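Local coordinates for protein 6-phosphogluconate dehydrogenase NAD-binding (Dyadobacter fermentans, PDB 4GBJ) that probably acts as an oxidoreductase of the 6-phosphogluconate and 3-hydroxyisobutyrate dehydrogenase type, using NAD or NADP as cofactor, at residues T18-I23 against E154-G159; G144-I149 against V160-D165; E77-E82 against G91-M96. All blocks are in the same frame, centred on the assembly; numbering follows the deposited sequence.

Overall arrangement
From the N terminus, helix 17-26 supplies the first half of contact 1, which is not completed until residues 154-159, 131 positions further on. Contact 3 (77-82 against 91-96) opens and closes within that span, joining the turn between helices 72-78 and 81-87 to strand 92-95. Contact 2 starts later, at 144-149, and ends at 160-165, so its segments alternate with those of contact 1 along the chain. M96 of contact 3 packs on I20 and F156 of contact 1, while V92 and V94 meet A145, R148 and I149 of contact 2. Contacts 2 and 3 tie a helix and an inter-helix turn to sheet strands; contact 1 joins helix 17-26 to the loop before strand 159-162.

Contact 1. Residues T18-I23 against E154-G159; sequences TPIAEI and ENFVKG. With NA (sodium ion), chain E.
I20 on helix 17-26 lays a methyl group on the ring of F156, in the loop that follows helix 143-153. Followed outward from CB, the I20 side chain splits: CG2 stands anti to the backbone N and sits 3.5 Å from the centroid of the F156 ring, only 10° off the ring normal. This is a CH-pi contact over the centre of one face, as the near-even distances from CG2 to all six ring carbons confirm. The other branch runs along the rim, with I20 CG1 3.8 Å from F156 CD1 and I20 CD1 reaching F156 CE1 at 4.1 Å. One turn later on the helix, I23 meets the root of the same residue: its CD1 lies 3.9 Å from F156 CB, and its CG2 packs against the backbone O of N155 at 3.3 Å. M96, I123 and V130 also pack on I20.

On the other side of the loop, a sodium ion is bound by E154 O at 2.2 Å and V157 O at 2.4 Å, with two waters as further ligands. N155 and F156 thus lie between two residues whose carbonyls grip one ion. I20 also touches the turn whose sequence matches a Rossmann-type GxGxxG pattern, and the arrangement, helix 17-26 packed against the loop that joins helix 143-153 to strand 159-162, is consistent with a Rossmann-type dinucleotide-binding domain.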
ATOM      1  N   THR B  18     -18.746 -18.217 -12.803  1.00 41.67           N
ATOM      2  CA  THR B  18     -18.692 -18.682 -14.187  1.00 41.40           C
ATOM      3  C   THR B  18     -17.258 -19.106 -14.531  1.00 47.04           C
ATOM      4  O   THR B  18     -17.045 -20.311 -14.711  1.00 46.27           O
ATOM      5  CB  THR B  18     -19.294 -17.659 -15.137  1.00 48.02           C
ATOM      6  OG1 THR B  18     -20.706 -17.792 -15.034  1.00 40.17           O
ATOM      7  CG2 THR B  18     -18.867 -17.865 -16.590  1.00 52.67           C
ATOM      8  N   PRO B  19     -16.252 -18.214 -14.516  1.00 44.85           N
ATOM      9  CA  PRO B  19     -14.896 -18.666 -14.866  1.00 45.97           C
ATOM     10  C   PRO B  19     -14.359 -19.773 -13.965  1.00 48.80           C
ATOM     11  O   PRO B  19     -13.633 -20.636 -14.455  1.00 46.27           O
ATOM     12  CB  PRO B  19     -14.037 -17.384 -14.753  1.00 48.22           C
ATOM     13  CG  PRO B  19     -14.888 -16.398 -14.015  1.00 51.21           C
ATOM     14  CD  PRO B  19     -16.296 -16.747 -14.349  1.00 46.49           C
ATOM     15  N   ILE B  20     -14.705 -19.768 -12.663  1.00 41.92           N
ATOM     16  CA  ILE B  20     -14.235 -20.843 -11.794  1.00 39.63           C
ATOM     17  C   ILE B  20     -14.800 -22.167 -12.284  1.00 42.44           C
ATOM     18  O   ILE B  20     -14.042 -23.117 -12.417  1.00 41.33           O
ATOM     19  CB  ILE B  20     -14.581 -20.604 -10.309  1.00 40.50           C
ATOM     20  CG1 ILE B  20     -13.750 -19.450  -9.753  1.00 39.59           C
ATOM     21  CG2 ILE B  20     -14.298 -21.877  -9.484  1.00 41.36           C
ATOM     22  CD1 ILE B  20     -14.237 -18.869  -8.513  1.00 39.51           C
ATOM     23  N   ALA B  21     -16.105 -22.223 -12.578  1.00 40.98           N
ATOM     24  CA  ALA B  21     -16.748 -23.468 -13.037  1.00 42.98           C
ATOM     25  C   ALA B  21     -16.195 -23.935 -14.395  1.00 47.30           C
ATOM     26  O   ALA B  21     -16.038 -25.132 -14.626  1.00 47.71           O
ATOM     27  CB  ALA B  21     -18.256 -23.271 -13.136  1.00 44.48           C
ATOM     28  N   GLU B  22     -15.882 -22.997 -15.284  1.00 44.48           N
ATOM     29  CA  GLU B  22     -15.308 -23.352 -16.595  1.00 45.89           C
ATOM     30  C   GLU B  22     -13.958 -24.095 -16.438  1.00 49.61           C
ATOM     31  O   GLU B  22     -13.694 -25.053 -17.147  1.00 49.64           O
ATOM     32  CB  GLU B  22     -15.124 -22.099 -17.456  1.00 48.14           C
ATOM     33  CG  GLU B  22     -16.446 -21.488 -17.894  1.00 59.40           C
ATOM     34  CD  GLU B  22     -16.359 -20.250 -18.763  1.00 82.05           C
ATOM     35  OE1 GLU B  22     -15.353 -19.514 -18.660  1.00 65.54           O
ATOM     36  OE2 GLU B  22     -17.326 -19.991 -19.516  1.00 79.53           O
ATOM     37  N   ILE B  23     -13.120 -23.659 -15.511  1.00 46.39           N
ATOM     38  CA  ILE B  23     -11.837 -24.325 -15.281  1.00 46.48           C
ATOM     39  C   ILE B  23     -12.031 -25.734 -14.692  1.00 48.63           C
ATOM     40  O   ILE B  23     -11.272 -26.643 -15.041  1.00 48.89           O
ATOM     41  CB  ILE B  23     -10.935 -23.454 -14.381  1.00 48.32           C
ATOM     42  CG1 ILE B  23     -10.372 -22.300 -15.196  1.00 49.33           C
ATOM     43  CG2 ILE B  23      -9.805 -24.240 -13.725  1.00 49.55           C
ATOM     44  CD1 ILE B  23     -10.116 -21.077 -14.384  1.00 56.68           C
ATOM     45  N   GLU B 154      -6.776 -25.925  -6.599  1.00 38.82           N
ATOM     46  CA  GLU B 154      -5.465 -25.689  -7.228  1.00 41.58           C
ATOM     47  C   GLU B 154      -5.604 -25.446  -8.721  1.00 49.66           C
ATOM     48  O   GLU B 154      -4.719 -24.863  -9.317  1.00 51.17           O
ATOM     49  CB  GLU B 154      -4.508 -26.881  -6.992  1.00 45.34           C
ATOM     50  CG  GLU B 154      -3.841 -26.819  -5.639  1.00 57.21           C
ATOM     51  CD  GLU B 154      -2.997 -27.998  -5.199  1.00 75.91           C
ATOM     52  OE1 GLU B 154      -3.191 -29.128  -5.706  1.00 68.87           O
ATOM     53  OE2 GLU B 154      -2.131 -27.778  -4.322  1.00 73.63           O
ATOM     54  N   ASN B 155      -6.685 -25.920  -9.332  1.00 48.35           N
ATOM     55  CA  ASN B 155      -6.908 -25.748 -10.759  1.00 49.55           C
ATOM     56  C   ASN B 155      -7.197 -24.315 -11.153  1.00 50.78           C
ATOM     57  O   ASN B 155      -6.851 -23.953 -12.255  1.00 51.06           O
ATOM     58  CB  ASN B 155      -8.047 -26.641 -11.227  1.00 53.34           C
ATOM     59  CG  ASN B 155      -7.651 -28.098 -11.182  1.00 69.18           C
ATOM     60  OD1 ASN B 155      -6.826 -28.542 -11.967  1.00 57.45           O
ATOM     61  ND2 ASN B 155      -8.158 -28.851 -10.223  1.00 60.02           N
ATOM     62  N   PHE B 156      -7.779 -23.484 -10.278  1.00 46.49           N
ATOM     63  CA  PHE B 156      -8.108 -22.103 -10.667  1.00 45.17           C
ATOM     64  C   PHE B 156      -7.392 -21.021  -9.863  1.00 45.81           C
ATOM     65  O   PHE B 156      -7.719 -19.861 -10.046  1.00 44.90           O
ATOM     66  CB  PHE B 156      -9.625 -21.866 -10.629  1.00 45.21           C
ATOM     67  CG  PHE B 156     -10.333 -22.122  -9.341  1.00 41.69           C
ATOM     68  CD1 PHE B 156     -10.537 -21.095  -8.423  1.00 42.61           C
ATOM     69  CD2 PHE B 156     -10.892 -23.357  -9.079  1.00 43.08           C
ATOM     70  CE1 PHE B 156     -11.242 -21.328  -7.239  1.00 40.40           C
ATOM     71  CE2 PHE B 156     -11.604 -23.583  -7.904  1.00 42.49           C
ATOM     72  CZ  PHE B 156     -11.762 -22.568  -6.990  1.00 39.83           C
ATOM     73  N   VAL B 157      -6.374 -21.359  -9.069  1.00 41.62           N
ATOM     74  CA  VAL B 157      -5.575 -20.371  -8.352  1.00 41.27           C
ATOM     75  C   VAL B 157      -4.143 -20.792  -8.391  1.00 48.83           C
ATOM     76  O   VAL B 157      -3.848 -21.966  -8.571  1.00 49.41           O
ATOM     77  CB  VAL B 157      -6.000 -20.118  -6.880  1.00 42.65           C
ATOM     78  CG1 VAL B 157      -7.449 -19.622  -6.779  1.00 40.17           C
ATOM     79  CG2 VAL B 157      -5.746 -21.344  -6.002  1.00 42.18           C
ATOM     80  N   LYS B 158      -3.260 -19.840  -8.130  1.00 45.53           N
ATOM     81  CA  LYS B 158      -1.836 -20.086  -7.995  1.00 46.18           C
ATOM     82  C   LYS B 158      -1.620 -20.529  -6.543  1.00 48.01           C
ATOM     83  O   LYS B 158      -1.325 -21.685  -6.293  1.00 50.02           O
ATOM     84  CB  LYS B 158      -1.041 -18.813  -8.361  1.00 47.80           C
ATOM     85  CG  LYS B 158       0.443 -18.867  -8.079  1.00 60.08           C
ATOM     86  CD  LYS B 158       1.135 -17.573  -8.544  1.00 56.63           C
ATOM     87  CE  LYS B 158       2.482 -17.373  -7.901  1.00 67.95           C
ATOM     88  NZ  LYS B 158       3.469 -18.397  -8.348  1.00 90.65           N
ATOM     89  N   GLY B 159      -1.889 -19.643  -5.596  1.00 40.74           N
ATOM     90  CA  GLY B 159      -1.662 -19.936  -4.185  1.00 38.33           C
ATOM     91  C   GLY B 159      -2.865 -20.384  -3.394  1.00 37.99           C
ATOM     92  O   GLY B 159      -3.962 -19.843  -3.538  1.00 33.32           O
TER
HETATM   93 NA    NA E 301      -2.781 -23.809  -9.662  1.00 62.06          NA
HETATM   94  O   HOH W   1      -2.112 -24.102  -7.306  1.00 50.42           O
HETATM   95  O   HOH W   2      -1.727 -26.292  -9.780  1.00 48.18           O

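Contact 2. Residues G144-I149 against V160-D165; sequences GAKERI and VFDFGD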
ATOM      1  N   GLY B 144      -9.526 -32.550   7.200  1.00 41.53           N
ATOM      2  CA  GLY B 144      -9.892 -33.591   6.241  1.00 41.37           C
ATOM      3  C   GLY B 144     -10.674 -33.016   5.072  1.00 40.72           C
ATOM      4  O   GLY B 144     -10.399 -33.335   3.911  1.00 40.95           O
ATOM      5  N   ALA B 145     -11.586 -32.104   5.360  1.00 33.87           N
ATOM      6  CA  ALA B 145     -12.372 -31.471   4.298  1.00 33.04           C
ATOM      7  C   ALA B 145     -11.496 -30.561   3.435  1.00 37.93           C
ATOM      8  O   ALA B 145     -11.606 -30.629   2.221  1.00 38.57           O
ATOM      9  CB  ALA B 145     -13.539 -30.722   4.881  1.00 32.09           C
ATOM     10  N   LYS B 146     -10.559 -29.805   4.024  1.00 35.41           N
ATOM     11  CA  LYS B 146      -9.629 -28.980   3.222  1.00 34.15           C
ATOM     12  C   LYS B 146      -8.730 -29.859   2.354  1.00 37.68           C
ATOM     13  O   LYS B 146      -8.441 -29.503   1.222  1.00 34.81           O
ATOM     14  CB  LYS B 146      -8.726 -28.087   4.099  1.00 34.23           C
ATOM     15  CG  LYS B 146      -9.462 -26.923   4.731  1.00 30.62           C
ATOM     16  CD  LYS B 146      -8.555 -26.049   5.635  1.00 30.79           C
ATOM     17  CE  LYS B 146      -7.926 -26.877   6.725  1.00 37.81           C
ATOM     18  NZ  LYS B 146      -7.424 -26.081   7.823  1.00 41.91           N
ATOM     19  N   GLU B 147      -8.275 -30.998   2.902  1.00 37.74           N
ATOM     20  CA  GLU B 147      -7.426 -31.926   2.173  1.00 39.89           C
ATOM     21  C   GLU B 147      -8.191 -32.514   0.965  1.00 43.47           C
ATOM     22  O   GLU B 147      -7.626 -32.692  -0.102  1.00 41.25           O
ATOM     23  CB  GLU B 147      -6.908 -33.041   3.113  1.00 43.38           C
ATOM     24  CG  GLU B 147      -5.770 -33.856   2.512  1.00 63.90           C
ATOM     25  CD  GLU B 147      -5.577 -35.275   3.033  1.00 93.05           C
ATOM     26  OE1 GLU B 147      -6.202 -35.639   4.059  1.00 72.74           O
ATOM     27  OE2 GLU B 147      -4.815 -36.035   2.391  1.00 97.31           O
ATOM     28  N   ARG B 148      -9.479 -32.758   1.118  1.00 41.11           N
ATOM     29  CA  ARG B 148     -10.296 -33.288   0.018  1.00 40.74           C
ATOM     30  C   ARG B 148     -10.490 -32.272  -1.137  1.00 43.25           C
ATOM     31  O   ARG B 148     -10.567 -32.667  -2.282  1.00 43.91           O
ATOM     32  CB  ARG B 148     -11.688 -33.665   0.566  1.00 36.44           C
ATOM     33  CG  ARG B 148     -12.595 -34.303  -0.464  1.00 40.62           C
ATOM     34  CD  ARG B 148     -13.915 -34.681   0.171  1.00 39.25           C
ATOM     35  NE  ARG B 148     -14.827 -35.271  -0.802  1.00 43.11           N
ATOM     36  CZ  ARG B 148     -16.091 -35.586  -0.549  1.00 55.35           C
ATOM     37  NH1 ARG B 148     -16.609 -35.361   0.652  1.00 37.24           N
ATOM     38  NH2 ARG B 148     -16.848 -36.142  -1.493  1.00 46.90           N
ATOM     39  N   ILE B 149     -10.622 -30.988  -0.839  1.00 37.46           N
ATOM     40  CA  ILE B 149     -10.942 -29.996  -1.880  1.00 35.58           C
ATOM     41  C   ILE B 149      -9.719 -29.225  -2.344  1.00 39.96           C
ATOM     42  O   ILE B 149      -9.792 -28.599  -3.404  1.00 38.41           O
ATOM     43  CB  ILE B 149     -12.101 -29.039  -1.430  1.00 35.69           C
ATOM     44  CG1 ILE B 149     -11.742 -28.158  -0.199  1.00 32.47           C
ATOM     45  CG2 ILE B 149     -13.354 -29.898  -1.112  1.00 36.97           C
ATOM     46  CD1 ILE B 149     -11.076 -26.774  -0.524  1.00 30.22           C
ATOM     47  N   VAL B 160      -2.612 -21.338  -2.488  1.00 36.72           N
ATOM     48  CA  VAL B 160      -3.558 -21.884  -1.541  1.00 35.31           C
ATOM     49  C   VAL B 160      -2.951 -21.681  -0.169  1.00 38.49           C
ATOM     50  O   VAL B 160      -1.907 -22.253   0.109  1.00 40.37           O
ATOM     51  CB  VAL B 160      -3.896 -23.369  -1.817  1.00 38.77           C
ATOM     52  CG1 VAL B 160      -4.971 -23.864  -0.848  1.00 36.55           C
ATOM     53  CG2 VAL B 160      -4.364 -23.560  -3.251  1.00 39.75           C
ATOM     54  N   PHE B 161      -3.579 -20.854   0.678  1.00 31.51           N
ATOM     55  CA  PHE B 161      -3.070 -20.580   2.021  1.00 30.46           C
ATOM     56  C   PHE B 161      -4.008 -21.212   3.038  1.00 34.74           C
ATOM     57  O   PHE B 161      -5.221 -21.074   2.930  1.00 38.92           O
ATOM     58  CB  PHE B 161      -2.907 -19.074   2.252  1.00 29.75           C
ATOM     59  CG  PHE B 161      -1.927 -18.461   1.286  1.00 30.15           C
ATOM     60  CD1 PHE B 161      -0.592 -18.278   1.641  1.00 31.31           C
ATOM     61  CD2 PHE B 161      -2.323 -18.108   0.000  1.00 30.24           C
ATOM     62  CE1 PHE B 161       0.327 -17.773   0.722  1.00 32.92           C
ATOM     63  CE2 PHE B 161      -1.413 -17.544  -0.900  1.00 32.69           C
ATOM     64  CZ  PHE B 161      -0.095 -17.381  -0.540  1.00 31.89           C
ATOM     65  N   ASP B 162      -3.464 -21.927   3.996  1.00 30.00           N
ATOM     66  CA  ASP B 162      -4.238 -22.606   5.013  1.00 29.13           C
ATOM     67  C   ASP B 162      -4.217 -21.827   6.317  1.00 33.02           C
ATOM     68  O   ASP B 162      -3.152 -21.561   6.837  1.00 36.34           O
ATOM     69  CB  ASP B 162      -3.687 -24.011   5.213  1.00 31.65           C
ATOM     70  CG  ASP B 162      -4.635 -24.943   5.957  1.00 47.38           C
ATOM     71  OD1 ASP B 162      -4.757 -26.130   5.550  1.00 56.24           O
ATOM     72  OD2 ASP B 162      -5.196 -24.523   6.972  1.00 46.32           O
ATOM     73  N   PHE B 163      -5.385 -21.459   6.840  1.00 30.13           N
ATOM     74  CA  PHE B 163      -5.485 -20.686   8.089  1.00 29.99           C
ATOM     75  C   PHE B 163      -6.110 -21.521   9.264  1.00 34.55           C
ATOM     76  O   PHE B 163      -6.614 -20.936  10.231  1.00 33.81           O
ATOM     77  CB  PHE B 163      -6.252 -19.364   7.812  1.00 29.36           C
ATOM     78  CG  PHE B 163      -5.317 -18.351   7.197  1.00 29.90           C
ATOM     79  CD1 PHE B 163      -4.540 -17.527   7.994  1.00 30.97           C
ATOM     80  CD2 PHE B 163      -5.099 -18.325   5.831  1.00 32.23           C
ATOM     81  CE1 PHE B 163      -3.550 -16.721   7.438  1.00 33.17           C
ATOM     82  CE2 PHE B 163      -4.168 -17.450   5.274  1.00 34.42           C
ATOM     83  CZ  PHE B 163      -3.360 -16.694   6.088  1.00 32.18           C
ATOM     84  N   GLY B 164      -5.982 -22.855   9.214  1.00 31.36           N
ATOM     85  CA  GLY B 164      -6.360 -23.717  10.333  1.00 31.72           C
ATOM     86  C   GLY B 164      -7.812 -24.083  10.459  1.00 33.94           C
ATOM     87  O   GLY B 164      -8.570 -23.994   9.486  1.00 34.76           O
ATOM     88  N   ASP B 165      -8.190 -24.541  11.654  1.00 38.92           N
ATOM     89  CA  ASP B 165      -9.504 -25.092  11.987  1.00 36.86           C
ATOM     90  C   ASP B 165     -10.649 -24.127  12.057  1.00 37.77           C
ATOM     91  O   ASP B 165     -11.787 -24.567  11.876  1.00 37.21           O
ATOM     92  CB  ASP B 165      -9.472 -25.785  13.379  1.00 40.88           C
ATOM     93  CG  ASP B 165      -8.491 -26.940  13.547  1.00 58.40           C
ATOM     94  OD1 ASP B 165      -8.207 -27.640  12.539  1.00 61.90           O
ATOM     95  OD2 ASP B 165      -8.051 -27.178  14.695  1.00 65.17           O
TER
HETATM   96  O   HOH W   3      -7.061 -27.416  10.069  1.00 43.06           O
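K146 and D162 form a salt bridge between helix 143-153 and strand 159-162, with K146 NZ 2.8 Å from D162 OD2. The ammonium group approaches on the syn side of the carboxylate, 18° out of its plane. A bend at chi3 (-57°) turns the end of the lysine chain, and its CE passes 3.5 Å from D162 OD1.

Hydrogen bonding reinforces the charge pairing. D162 OD2 also accepts from the backbone N of G164 at 2.9 Å, with an N-H...O angle of 163°, which closes an Asx turn; two donors therefore hold this one oxygen. K146 NZ makes a weak bond to G164 O at 2.9 Å and another weak one to G141 O.

Water adds an indirect link: one molecule accepts from K146 NZ at 2.6 Å and donates to D165 OD1 at 2.7 Å. Replacing K146 by a methionine would probably leave the D162 carboxylate without its counter-charge and break the water link to D165.

The side chain of K146 also packs on L139 and V119. The contact joins the helix and second strand of a beta-alpha-beta unit, strand 136-139, helix 143-153 and strand 159-162.

Contact 3. Residues E77-E82 against G91-M96; sequences ELFSME and GVHVSM
The rings of F79 and H93 lie face to face in an offset stack, their centroids 3.8 Å apart and their planes inclined by 10°. They reach each other from opposite directions, F79 from the turn between two helices and H93 from strand 92-95. H93 CE1 sits over the centre of the phenyl ring, 3.3 Å from F79 CZ, and H93 ND1 lies equally close to F79 CE1 at 3.3 Å. The opposite face of H93 is covered by S95 CB, 3.5 Å above the plane, so the imidazole is sandwiched between a phenyl ring and a methylene group. The histidine has CG anti to its backbone N (chi1 172°), which carries the ring away from the strand and toward F79. Both imidazole nitrogens have partners: NE2 bonds to S67 OG and ND1 to H111 NE2, two anchors that would fix the rotation of the ring against F79.

Outside this pair the segments draw apart. Even at F79 and H93 the CA atoms are 9.8 Å apart, and only these two rings span the gap. F79 is the centre of an inverse gamma turn, where the chain leaves helix 72-78. S80 then takes the N-cap position of the next helix, and the exposed M81 and E82 lie well away from the strand.

In the fold, F79 also packs on L11 of strand 8-11 and S67 of strand 64-67, while H93 touches V65 and meets Y118 of strand 117-124 edge-to-face. The stack thus seats the turn between helices 72-78 and 81-87 on the parallel part of the sheet.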
ATOM      1  N   GLU B  77     -29.609 -17.638   3.079  1.00 37.97           N
ATOM      2  CA  GLU B  77     -30.905 -17.961   2.435  1.00 38.73           C
ATOM      3  C   GLU B  77     -30.806 -19.297   1.713  1.00 39.75           C
ATOM      4  O   GLU B  77     -31.753 -20.071   1.675  1.00 39.62           O
ATOM      5  CB  GLU B  77     -31.299 -16.842   1.440  1.00 41.53           C
ATOM      6  CG  GLU B  77     -32.334 -17.188   0.362  1.00 53.93           C
ATOM      7  CD  GLU B  77     -32.609 -16.058  -0.617  1.00 74.16           C
ATOM      8  OE1 GLU B  77     -31.720 -15.195  -0.806  1.00 63.30           O
ATOM      9  OE2 GLU B  77     -33.699 -16.064  -1.234  1.00 65.16           O
ATOM     10  N   LEU B  78     -29.673 -19.539   1.082  1.00 34.86           N
ATOM     11  CA  LEU B  78     -29.488 -20.752   0.328  1.00 33.70           C
ATOM     12  C   LEU B  78     -29.142 -21.931   1.223  1.00 33.20           C
ATOM     13  O   LEU B  78     -29.688 -23.006   1.042  1.00 32.84           O
ATOM     14  CB  LEU B  78     -28.373 -20.529  -0.686  1.00 33.56           C
ATOM     15  CG  LEU B  78     -28.206 -21.623  -1.708  1.00 39.21           C
ATOM     16  CD1 LEU B  78     -29.513 -21.848  -2.462  1.00 43.68           C
ATOM     17  CD2 LEU B  78     -27.080 -21.295  -2.652  1.00 37.11           C
ATOM     18  N   PHE B  79     -28.233 -21.749   2.170  1.00 28.26           N
ATOM     19  CA  PHE B  79     -27.803 -22.827   3.031  1.00 28.03           C
ATOM     20  C   PHE B  79     -28.727 -23.007   4.257  1.00 35.54           C
ATOM     21  O   PHE B  79     -28.316 -22.908   5.426  1.00 35.57           O
ATOM     22  CB  PHE B  79     -26.324 -22.646   3.413  1.00 28.68           C
ATOM     23  CG  PHE B  79     -25.491 -23.068   2.226  1.00 29.05           C
ATOM     24  CD1 PHE B  79     -25.112 -24.385   2.065  1.00 32.60           C
ATOM     25  CD2 PHE B  79     -25.277 -22.200   1.162  1.00 31.31           C
ATOM     26  CE1 PHE B  79     -24.453 -24.804   0.908  1.00 33.13           C
ATOM     27  CE2 PHE B  79     -24.631 -22.638  -0.013  1.00 32.20           C
ATOM     28  CZ  PHE B  79     -24.262 -23.942  -0.136  1.00 29.68           C
ATOM     29  N   SER B  80     -29.973 -23.360   3.958  1.00 32.00           N
ATOM     30  CA  SER B  80     -30.990 -23.635   4.961  1.00 33.15           C
ATOM     31  C   SER B  80     -30.662 -24.949   5.630  1.00 38.29           C
ATOM     32  O   SER B  80     -29.886 -25.728   5.082  1.00 35.87           O
ATOM     33  CB  SER B  80     -32.354 -23.725   4.288  1.00 38.38           C
ATOM     34  OG  SER B  80     -32.351 -24.817   3.373  1.00 50.83           O
HETATM   35  N   MSE B  81     -31.295 -25.242   6.764  1.00 37.04           N
HETATM   36  CA  MSE B  81     -31.097 -26.523   7.455  1.00 36.88           C
HETATM   37  C   MSE B  81     -31.396 -27.750   6.566  1.00 40.82           C
HETATM   38  O   MSE B  81     -30.702 -28.755   6.684  1.00 40.73           O
HETATM   39  CB  MSE B  81     -32.009 -26.599   8.694  1.00 40.29           C
HETATM   40  CG  MSE B  81     -31.504 -25.785   9.871  1.00 44.68           C
HETATM   41 SE   MSE B  81     -32.572 -26.360  11.480  0.49 53.13          SE
HETATM   42  CE  MSE B  81     -34.307 -26.145  10.899  1.00 51.72           C
ATOM     43  N   GLU B  82     -32.438 -27.674   5.715  1.00 40.40           N
ATOM     44  CA  GLU B  82     -32.863 -28.784   4.867  1.00 41.66           C
ATOM     45  C   GLU B  82     -31.871 -29.024   3.722  1.00 41.34           C
ATOM     46  O   GLU B  82     -31.635 -30.174   3.380  1.00 39.98           O
ATOM     47  CB  GLU B  82     -34.299 -28.595   4.334  1.00 45.80           C
ATOM     48  CG  GLU B  82     -34.456 -27.532   3.260  1.00 67.58           C
ATOM     49  CD  GLU B  82     -35.829 -26.882   3.233  1.00 99.29           C
ATOM     50  OE1 GLU B  82     -35.920 -25.664   3.519  1.00 83.70           O
ATOM     51  OE2 GLU B  82     -36.821 -27.604   2.976  1.00 96.82           O
ATOM     52  N   GLY B  91     -20.203 -34.665   3.779  1.00 37.21           N
ATOM     53  CA  GLY B  91     -20.391 -33.693   2.718  1.00 35.10           C
ATOM     54  C   GLY B  91     -19.502 -32.498   3.005  1.00 36.36           C
ATOM     55  O   GLY B  91     -19.163 -32.240   4.166  1.00 36.55           O
ATOM     56  N   VAL B  92     -19.017 -31.838   1.964  1.00 32.26           N
ATOM     57  CA  VAL B  92     -18.108 -30.695   2.123  1.00 30.47           C
ATOM     58  C   VAL B  92     -18.631 -29.500   1.326  1.00 32.75           C
ATOM     59  O   VAL B  92     -18.917 -29.647   0.142  1.00 31.48           O
ATOM     60  CB  VAL B  92     -16.656 -31.041   1.696  1.00 35.13           C
ATOM     61  CG1 VAL B  92     -15.744 -29.822   1.822  1.00 33.26           C
ATOM     62  CG2 VAL B  92     -16.098 -32.198   2.522  1.00 38.46           C
ATOM     63  N   HIS B  93     -18.748 -28.317   1.985  1.00 28.28           N
ATOM     64  CA  HIS B  93     -19.177 -27.078   1.365  1.00 25.78           C
ATOM     65  C   HIS B  93     -17.989 -26.118   1.327  1.00 27.80           C
ATOM     66  O   HIS B  93     -17.460 -25.777   2.374  1.00 28.59           O
ATOM     67  CB  HIS B  93     -20.352 -26.462   2.151  1.00 26.39           C
ATOM     68  CG  HIS B  93     -20.755 -25.076   1.698  1.00 27.78           C
ATOM     69  ND1 HIS B  93     -21.592 -24.282   2.474  1.00 28.91           N
ATOM     70  CD2 HIS B  93     -20.485 -24.412   0.540  1.00 27.68           C
ATOM     71  CE1 HIS B  93     -21.723 -23.140   1.812  1.00 26.81           C
ATOM     72  NE2 HIS B  93     -21.088 -23.183   0.630  1.00 26.61           N
ATOM     73  N   VAL B  94     -17.530 -25.766   0.136  1.00 27.22           N
ATOM     74  CA  VAL B  94     -16.451 -24.798  -0.108  1.00 27.71           C
ATOM     75  C   VAL B  94     -17.140 -23.463  -0.366  1.00 28.99           C
ATOM     76  O   VAL B  94     -17.734 -23.226  -1.412  1.00 28.72           O
ATOM     77  CB  VAL B  94     -15.531 -25.235  -1.266  1.00 30.92           C
ATOM     78  CG1 VAL B  94     -14.319 -24.309  -1.368  1.00 29.08           C
ATOM     79  CG2 VAL B  94     -15.077 -26.672  -1.069  1.00 31.12           C
ATOM     80  N   SER B  95     -17.086 -22.614   0.620  1.00 24.86           N
ATOM     81  CA  SER B  95     -17.834 -21.379   0.660  1.00 22.99           C
ATOM     82  C   SER B  95     -16.895 -20.234   0.286  1.00 25.44           C
ATOM     83  O   SER B  95     -16.045 -19.808   1.069  1.00 25.21           O
ATOM     84  CB  SER B  95     -18.433 -21.238   2.056  1.00 24.73           C
ATOM     85  OG  SER B  95     -19.195 -20.051   2.220  1.00 28.89           O
HETATM   86  N   MSE B  96     -16.988 -19.805  -0.934  1.00 23.29           N
HETATM   87  CA  MSE B  96     -16.050 -18.795  -1.485  1.00 22.43           C
HETATM   88  C   MSE B  96     -16.547 -17.357  -1.447  1.00 30.36           C
HETATM   89  O   MSE B  96     -15.806 -16.461  -1.835  1.00 29.75           O
HETATM   90  CB  MSE B  96     -15.706 -19.172  -2.890  1.00 23.06           C
HETATM   91  CG  MSE B  96     -15.140 -20.592  -2.965  1.00 26.20           C
HETATM   92 SE   MSE B  96     -14.384 -20.995  -4.692  0.64 28.46          SE
HETATM   93  CE  MSE B  96     -15.984 -21.052  -5.640  1.00 27.98           C
TER